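Local coordinates for protein glycosyltransferase (Streptomyces viridochromogenes, PDB 2IUY) that probably transfers a sugar from a nucleotide-activated donor as a GT4-family enzyme of avilamycin A biosynthesis, at residues I22-Q27 and G31-V36. Sequence-based numbering, arbitrary orientation.
Sequences ISVPPQ and GIQWVV
Pro-25 and Pro-26 lie side by side over one face of the Trp-34 indole, each taking one of its two rings. CB of Pro-25 sits 3.6 Å from the centroid of the six-membered ring, 16° off the normal; CD of Pro-26 comes to 3.4 Å from the centroid of the five-membered ring. Both are CH-pi contacts over the face. The Pro-26 and Trp-34 side chains run across each other at about a right angle, and Pro-26 CG also comes to 3.4 Å from Trp-34 NE1. A cis peptide bond before Pro-25 turns the loop here, and the hydroxyl OG of Ser-23 closes the turn by donating to Pro-25 O at 2.7 Å. At the indole edge, in the ring plane, a water accepts from Trp-34 NE1 at 3.0 Å and donates a longer bond to Pro-26 O, tying ring and loop together.

One residue back on the helix, the Gln-33 side chain points toward the loop: its CB packs against Pro-26 CD and the backbone O of Ser-23, and the bent chain crosses Ile-22 at about a right angle, close to CG2. Val-24 points CG1, anti to its own nitrogen (chi1 161°), at the next helical turn, where it meets CG1 of Val-36 at 4.1 Å.

The loop between strand 5-9 and helix 31-45 lies back against the start of that helix, in the N-terminal half of a GT-B fold. Arg-225 and Gly-30, both seen to bind UDP though none is bound here, lie beside Trp-34 and Gln-33 respectively, Arg-225 by a cation-pi contact; Val-24 and Val-36 both rest on Leu-52 of strand 49-53.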
loop_
_atom_site.group_PDB
_atom_site.type_symbol
_atom_site.label_atom_id
_atom_site.label_comp_id
_atom_site.label_asym_id
_atom_site.label_seq_id
_atom_site.Cartn_x
_atom_site.Cartn_y
_atom_site.Cartn_z
ATOM N N ILE A 22 4.716 15.630 -1.094
ATOM C CA ILE A 22 4.581 14.586 -0.082
ATOM C C ILE A 22 5.909 13.830 -0.081
ATOM O O ILE A 22 6.503 13.607 -1.141
ATOM C CB ILE A 22 3.367 13.671 -0.385
ATOM C CG1 ILE A 22 2.035 14.475 -0.241
ATOM C CG2 ILE A 22 3.370 12.418 0.557
ATOM C CD1 ILE A 22 0.765 13.715 -0.723
ATOM N N SER A 23 6.390 13.465 1.095
ATOM C CA SER A 23 7.660 12.754 1.197
ATOM C C SER A 23 7.515 11.223 1.166
ATOM O O SER A 23 6.407 10.661 1.158
ATOM C CB SER A 23 8.447 13.239 2.443
ATOM O OG SER A 23 7.810 12.722 3.629
ATOM N N VAL A 24 8.652 10.544 1.105
ATOM C CA VAL A 24 8.703 9.123 1.253
ATOM C C VAL A 24 9.632 8.823 2.408
ATOM O O VAL A 24 10.821 9.167 2.342
ATOM C CB VAL A 24 9.247 8.452 -0.059
ATOM C CG1 VAL A 24 9.770 6.986 0.216
ATOM C CG2 VAL A 24 8.193 8.460 -1.133
ATOM N N PRO A 25 9.116 8.216 3.493
ATOM C CA PRO A 25 7.731 7.856 3.719
ATOM C C PRO A 25 6.921 9.123 3.981
ATOM O O PRO A 25 7.499 10.179 4.307
ATOM C CB PRO A 25 7.806 6.952 4.965
ATOM C CG PRO A 25 8.971 7.409 5.684
ATOM C CD PRO A 25 9.959 7.920 4.672
ATOM N N PRO A 26 5.592 9.046 3.787
ATOM C CA PRO A 26 4.857 10.284 3.797
ATOM C C PRO A 26 4.591 10.771 5.224
ATOM O O PRO A 26 4.555 9.973 6.173
ATOM C CB PRO A 26 3.544 9.887 3.117
ATOM C CG PRO A 26 3.344 8.482 3.524
ATOM C CD PRO A 26 4.715 7.881 3.559
ATOM N N GLN A 27 4.398 12.081 5.368
ATOM C CA GLN A 27 4.069 12.671 6.675
ATOM C C GLN A 27 2.634 12.249 7.105
ATOM O O GLN A 27 2.374 11.921 8.271
ATOM C CB GLN A 27 4.233 14.214 6.599
ATOM C CG GLN A 27 5.489 14.696 5.777
ATOM C CD GLN A 27 5.269 14.960 4.221
ATOM O OE1 GLN A 27 4.640 14.182 3.478
ATOM N NE2 GLN A 27 5.858 16.077 3.750
ATOM N N GLY A 31 -0.616 5.715 0.626
ATOM C CA GLY A 31 -0.235 4.334 0.390
ATOM C C GLY A 31 0.946 4.101 -0.512
ATOM O O GLY A 31 1.825 3.392 -0.115
ATOM N N ILE A 32 0.976 4.668 -1.724
ATOM C CA ILE A 32 2.121 4.462 -2.647
ATOM C C ILE A 32 3.489 4.851 -2.070
ATOM O O ILE A 32 4.518 4.190 -2.329
ATOM C CB ILE A 32 1.935 5.167 -4.037
ATOM C CG1 ILE A 32 0.778 4.509 -4.817
ATOM C CG2 ILE A 32 3.266 5.164 -4.870
ATOM C CD1 ILE A 32 0.312 5.334 -6.086
ATOM N N GLN A 33 3.475 5.930 -1.290
ATOM C CA GLN A 33 4.662 6.518 -0.689
ATOM C C GLN A 33 5.230 5.591 0.382
ATOM O O GLN A 33 6.432 5.475 0.514
ATOM C CB GLN A 33 4.329 7.896 -0.116
ATOM C CG GLN A 33 3.901 8.901 -1.163
ATOM C CD GLN A 33 2.361 9.046 -1.309
ATOM O OE1 GLN A 33 1.582 8.145 -0.961
ATOM N NE2 GLN A 33 1.938 10.178 -1.826
ATOM N N TRP A 34 4.353 4.926 1.129
ATOM C CA TRP A 34 4.745 3.867 2.043
ATOM C C TRP A 34 5.336 2.669 1.267
ATOM O O TRP A 34 6.364 2.130 1.644
ATOM C CB TRP A 34 3.563 3.426 2.957
ATOM C CG TRP A 34 3.499 4.330 4.185
ATOM C CD1 TRP A 34 2.533 5.247 4.495
ATOM C CD2 TRP A 34 4.504 4.437 5.195
ATOM N NE1 TRP A 34 2.887 5.927 5.653
ATOM C CE2 TRP A 34 4.086 5.434 6.105
ATOM C CE3 TRP A 34 5.710 3.760 5.438
ATOM C CZ2 TRP A 34 4.823 5.755 7.245
ATOM C CZ3 TRP A 34 6.455 4.101 6.559
ATOM C CH2 TRP A 34 6.013 5.093 7.439
ATOM N N VAL A 35 4.706 2.292 0.169
ATOM C CA VAL A 35 5.254 1.178 -0.647
ATOM C C VAL A 35 6.694 1.473 -1.030
ATOM O O VAL A 35 7.564 0.625 -0.893
ATOM C CB VAL A 35 4.403 0.878 -1.897
ATOM C CG1 VAL A 35 5.056 -0.239 -2.761
ATOM C CG2 VAL A 35 2.959 0.483 -1.480
ATOM N N VAL A 36 6.937 2.668 -1.536
ATOM C CA VAL A 36 8.256 3.065 -2.059
ATOM C C VAL A 36 9.308 3.087 -0.937
ATOM O O VAL A 36 10.425 2.678 -1.144
ATOM C CB VAL A 36 8.157 4.449 -2.782
ATOM C CG1 VAL A 36 9.511 4.896 -3.306
ATOM C CG2 VAL A 36 7.154 4.365 -3.957
HETATM O O HOH W 1 1.935 8.259 7.190
#